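Local coordinates for protein FKBP-type peptidyl-prolyl cis-trans isomerase fkpA (Escherichia coli, PDB 1Q6H) that catalyses the cis-trans isomerisation of peptide bonds preceding proline and acts as a chaperone in the folding of periplasmic proteins, at residues V58-A61 with S66-S69; K154-S159 with P206-N211. All coordinates share one frame; numbering follows the deposited sequence.

Interaction 1: V58-A61 with S66-S69; sequences VQDA and SKLS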
loop_
_atom_site.group_PDB
_atom_site.type_symbol
_atom_site.label_atom_id
_atom_site.label_comp_id
_atom_site.label_asym_id
_atom_site.label_seq_id
_atom_site.Cartn_x
_atom_site.Cartn_y
_atom_site.Cartn_z
ATOM N N VAL A 58 7.794 0.331 -20.369
ATOM C CA VAL A 58 8.766 -0.364 -19.541
ATOM C C VAL A 58 10.149 -0.245 -20.160
ATOM O O VAL A 58 11.122 0.143 -19.492
ATOM C CB VAL A 58 8.443 -1.863 -19.375
ATOM C CG1 VAL A 58 9.527 -2.535 -18.531
ATOM C CG2 VAL A 58 7.050 -2.055 -18.780
ATOM N N GLN A 59 10.239 -0.578 -21.435
ATOM C CA GLN A 59 11.525 -0.577 -22.132
ATOM C C GLN A 59 12.168 0.824 -22.140
ATOM O O GLN A 59 13.364 0.998 -21.787
ATOM C CB GLN A 59 11.338 -1.105 -23.563
ATOM C CG GLN A 59 10.923 -2.604 -23.638
ATOM C CD GLN A 59 10.370 -3.038 -24.994
ATOM O OE1 GLN A 59 10.356 -4.236 -25.308
ATOM N NE2 GLN A 59 9.904 -2.087 -25.785
ATOM N N ASP A 60 11.388 1.818 -22.559
ATOM C CA ASP A 60 11.896 3.190 -22.678
ATOM C C ASP A 60 12.388 3.707 -21.298
ATOM O O ASP A 60 13.495 4.229 -21.162
ATOM C CB ASP A 60 10.821 4.127 -23.254
ATOM C CG ASP A 60 10.470 3.837 -24.698
ATOM O OD1 ASP A 60 11.196 3.075 -25.364
ATOM O OD2 ASP A 60 9.474 4.350 -25.271
ATOM N N ALA A 61 11.583 3.535 -20.264
ATOM C CA ALA A 61 12.003 3.979 -18.934
ATOM C C ALA A 61 13.232 3.208 -18.423
ATOM O O ALA A 61 14.159 3.782 -17.816
ATOM C CB ALA A 61 10.871 3.859 -17.965
ATOM N N SER A 66 12.254 7.471 -21.370
ATOM C CA SER A 66 10.808 7.571 -21.328
ATOM C C SER A 66 10.283 8.806 -22.069
ATOM O O SER A 66 10.807 9.919 -21.899
ATOM C CB SER A 66 10.342 7.664 -19.902
ATOM O OG SER A 66 8.943 7.929 -19.899
ATOM N N LYS A 67 9.235 8.607 -22.869
ATOM C CA LYS A 67 8.602 9.690 -23.604
ATOM C C LYS A 67 7.812 10.571 -22.648
ATOM O O LYS A 67 7.362 11.648 -23.005
ATOM C CB LYS A 67 7.674 9.149 -24.701
ATOM C CG LYS A 67 8.420 8.511 -25.851
ATOM C CD LYS A 67 7.485 7.733 -26.792
ATOM C CE LYS A 67 8.224 7.288 -28.059
ATOM N NZ LYS A 67 9.442 6.474 -27.739
ATOM N N LEU A 68 7.686 10.120 -21.414
ATOM C CA LEU A 68 7.039 10.911 -20.397
ATOM C C LEU A 68 8.018 11.209 -19.268
ATOM O O LEU A 68 8.653 10.295 -18.750
ATOM C CB LEU A 68 5.848 10.120 -19.844
ATOM C CG LEU A 68 4.712 9.859 -20.828
ATOM C CD1 LEU A 68 3.586 9.063 -20.131
ATOM C CD2 LEU A 68 4.180 11.143 -21.407
ATOM N N SER A 69 8.126 12.473 -18.875
ATOM C CA SER A 69 8.967 12.838 -17.739
ATOM C C SER A 69 8.342 12.236 -16.481
ATOM O O SER A 69 7.202 11.778 -16.516
ATOM C CB SER A 69 8.977 14.351 -17.594
ATOM O OG SER A 69 7.655 14.777 -17.341
HETATM O O HOH W 1 8.202 4.010 -27.500
#
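Asp60 and Lys67 turn their first side-chain bonds alike, each CG lying anti to its own carbonyl carbon (chi1 -68° for Asp60 and -70° for Lys67). The aspartate thereby leans from the end of helix 51-62 toward the loop, while the lysine runs out extended and bends only at its last torsion, chi4 56°, which swings the ammonium group back toward the carboxylate. Lys67 NZ meets Asp60 OD2 at 3.3 Å in a salt bridge, approaching from above the carboxylate plane. A water molecule closes the triangle, donating to Asp60 OD2 at 2.6 Å and accepting from Lys67 NZ at 2.8 Å. The same OD2 is hydrogen-bonded to the Tyr25 hydroxyl of the second subunit, which is also bonded to the backbone N of Lys67. Behind the charges, Asp60 CB rests 3.9 Å from Ser66 CA, and Ala61 CB lies 4.3 Å from Ser66 CB. Ser66 OG donates to Leu68 O at 2.6 Å, in the carbonyl plane and on a lone pair, within the loop that leads to Ser69, the N-cap of helix 70-112. With an alanine in place of Asp60, the Lys67 ammonium is likely to lose its counter-charge and the Tyr25 hydroxyl of the second subunit a partner. Lysine, water and tyrosine converge on a single carboxylate oxygen, which probably favours the charged form of the aspartate. Because one of the three is Tyr25 of the second subunit, this polar link between helix end and loop also belongs to the dimer interface.

Interaction 2: K154-S159 with P206-N211; sequences KEFDNS and PGIPPN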
loop_
_atom_site.group_PDB
_atom_site.type_symbol
_atom_site.label_atom_id
_atom_site.label_comp_id
_atom_site.label_asym_id
_atom_site.label_seq_id
_atom_site.Cartn_x
_atom_site.Cartn_y
_atom_site.Cartn_z
ATOM N N LYS A 154 -25.623 -19.816 -7.404
ATOM C CA LYS A 154 -24.362 -19.672 -6.702
ATOM C C LYS A 154 -24.601 -19.679 -5.202
ATOM O O LYS A 154 -25.246 -18.811 -4.671
ATOM C CB LYS A 154 -23.686 -18.365 -7.108
ATOM C CG LYS A 154 -22.185 -18.385 -7.085
ATOM C CD LYS A 154 -21.618 -18.567 -5.715
ATOM C CE LYS A 154 -20.130 -18.220 -5.738
ATOM N NZ LYS A 154 -19.413 -18.720 -4.528
ATOM N N GLU A 155 -24.040 -20.663 -4.524
ATOM C CA GLU A 155 -24.163 -20.773 -3.087
ATOM C C GLU A 155 -23.267 -19.744 -2.404
ATOM O O GLU A 155 -22.073 -19.717 -2.638
ATOM C CB GLU A 155 -23.780 -22.191 -2.696
ATOM C CG GLU A 155 -23.938 -22.551 -1.241
ATOM C CD GLU A 155 -23.666 -24.021 -1.011
ATOM O OE1 GLU A 155 -24.523 -24.859 -1.354
ATOM O OE2 GLU A 155 -22.582 -24.340 -0.516
ATOM N N PHE A 156 -23.832 -18.872 -1.576
ATOM C CA PHE A 156 -23.009 -17.884 -0.888
ATOM C C PHE A 156 -22.834 -18.172 0.609
ATOM O O PHE A 156 -21.915 -17.642 1.242
ATOM C CB PHE A 156 -23.526 -16.472 -1.127
ATOM C CG PHE A 156 -24.923 -16.217 -0.595
ATOM C CD1 PHE A 156 -25.124 -15.895 0.734
ATOM C CD2 PHE A 156 -26.015 -16.279 -1.426
ATOM C CE1 PHE A 156 -26.379 -15.658 1.215
ATOM C CE2 PHE A 156 -27.280 -16.041 -0.941
ATOM C CZ PHE A 156 -27.465 -15.722 0.369
ATOM N N ASP A 157 -23.693 -19.020 1.173
ATOM C CA ASP A 157 -23.590 -19.378 2.593
ATOM C C ASP A 157 -24.323 -20.697 2.801
ATOM O O ASP A 157 -25.363 -20.935 2.172
ATOM C CB ASP A 157 -24.158 -18.248 3.451
ATOM C CG ASP A 157 -23.880 -18.412 4.949
ATOM O OD1 ASP A 157 -23.118 -19.296 5.388
ATOM O OD2 ASP A 157 -24.518 -17.553 5.748
ATOM N N ASN A 158 -23.785 -21.563 3.661
ATOM C CA ASN A 158 -24.332 -22.917 3.870
ATOM C C ASN A 158 -23.926 -23.416 5.250
ATOM O O ASN A 158 -22.819 -23.921 5.440
ATOM C CB ASN A 158 -23.798 -23.857 2.786
ATOM C CG ASN A 158 -24.374 -25.270 2.863
ATOM O OD1 ASN A 158 -24.845 -25.723 3.904
ATOM N ND2 ASN A 158 -24.294 -25.994 1.730
ATOM N N SER A 159 -24.826 -23.278 6.217
ATOM C CA SER A 159 -24.509 -23.636 7.603
ATOM C C SER A 159 -24.091 -25.088 7.808
ATOM O O SER A 159 -23.275 -25.397 8.690
ATOM C CB SER A 159 -25.719 -23.334 8.483
ATOM O OG SER A 159 -26.790 -24.232 8.201
ATOM N N PRO A 206 -19.578 -8.529 0.688
ATOM C CA PRO A 206 -18.729 -9.528 0.029
ATOM C C PRO A 206 -19.461 -10.855 -0.255
ATOM O O PRO A 206 -20.108 -11.423 0.629
ATOM C CB PRO A 206 -17.561 -9.689 1.016
ATOM C CG PRO A 206 -17.430 -8.302 1.606
ATOM C CD PRO A 206 -18.893 -7.894 1.824
ATOM N N GLY A 207 -19.395 -11.318 -1.499
ATOM C CA GLY A 207 -20.098 -12.529 -1.904
ATOM C C GLY A 207 -21.540 -12.295 -2.367
ATOM O O GLY A 207 -22.180 -13.172 -2.958
ATOM N N ILE A 208 -22.066 -11.105 -2.103
ATOM C CA ILE A 208 -23.410 -10.752 -2.538
ATOM C C ILE A 208 -23.411 -9.460 -3.341
ATOM O O ILE A 208 -23.220 -8.371 -2.804
ATOM C CB ILE A 208 -24.324 -10.638 -1.365
ATOM C CG1 ILE A 208 -24.317 -11.970 -0.630
ATOM C CG2 ILE A 208 -25.749 -10.253 -1.853
ATOM C CD1 ILE A 208 -25.204 -12.016 0.578
ATOM N N PRO A 209 -23.589 -9.585 -4.647
ATOM C CA PRO A 209 -23.601 -8.407 -5.515
ATOM C C PRO A 209 -24.774 -7.447 -5.268
ATOM O O PRO A 209 -25.799 -7.767 -4.665
ATOM C CB PRO A 209 -23.633 -8.995 -6.934
ATOM C CG PRO A 209 -23.298 -10.488 -6.768
ATOM C CD PRO A 209 -23.702 -10.854 -5.392
ATOM N N PRO A 210 -24.581 -6.215 -5.712
ATOM C CA PRO A 210 -25.583 -5.160 -5.573
ATOM C C PRO A 210 -26.956 -5.584 -6.004
ATOM O O PRO A 210 -27.109 -6.208 -7.067
ATOM C CB PRO A 210 -25.061 -4.076 -6.524
ATOM C CG PRO A 210 -23.626 -4.273 -6.549
ATOM C CD PRO A 210 -23.369 -5.742 -6.381
ATOM N N ASN A 211 -27.960 -5.217 -5.219
ATOM C CA ASN A 211 -29.336 -5.540 -5.525
ATOM C C ASN A 211 -29.619 -7.030 -5.819
ATOM O O ASN A 211 -30.372 -7.362 -6.714
ATOM C CB ASN A 211 -29.829 -4.647 -6.649
ATOM C CG ASN A 211 -30.105 -3.231 -6.171
ATOM O OD1 ASN A 211 -30.318 -3.008 -4.983
ATOM N ND2 ASN A 211 -30.077 -2.270 -7.095
#
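Phe156 and Gly207 are the closest backbone neighbours here, their CA atoms 6.2 Å apart, and no hydrogen bond joins the two segments. On one side is the short strand 155-158, where Phe156 and Asp157 sit together opposite Gly148 of strand 141-150, forming a classic beta bulge. On the other is the loop leading into strand 214-223. Gly207 has a positive phi of 88°, at which a side chain would collide with the carbonyl O of Pro206. The loop backbone also touches the strand, Gly207 O lying 4.0 Å from Phe156 CB. Beyond it, the CD1 methyl of Ile208 sits over one face of the Phe156 ring in a CH-pi contact, 4.1 Å from the centroid and 23° off the ring normal. It lies toward the CD1-CE1 side, with Phe156 CE1 3.9 Å from Ile208 CD1. The isoleucine reaches this position because CD1 is anti to CA about the CB-CG1 bond (chi2 -180°), carrying the methyl out to the ring. Phe216 meets the same ring roughly at right angles, and Leu214 touches both Phe156 and Ile208. Phe156, Ile208, Phe216 and Asp157, which is bonded to Tyr146 and Arg162, probably belong to the proline-binding pocket, as their counterparts do in FKBP12. The contact is wholly apolar, one methyl covering part of one ring face, consistent with a hydrophobic pocket wall.

Overall arrangement
Interaction 1 lies about 39 Å from the centre of the chain and interaction 2 about 6 Å from it; their centres are 44 Å apart and their nearest atoms about 32 Å apart. Interaction 1, in the amino-terminal helical region, links consecutive elements across a short connection next to the second subunit. Interaction 2 joins segments 47 residues apart in the isomerase domain and is touched by no other chain. Both are partly buried, and they share no secondary-structure segment. The chemistry differs with place: interaction 1 rests on a salt bridge and a water beside the second subunit, whereas in interaction 2 apolar packing brings a loop against a strand.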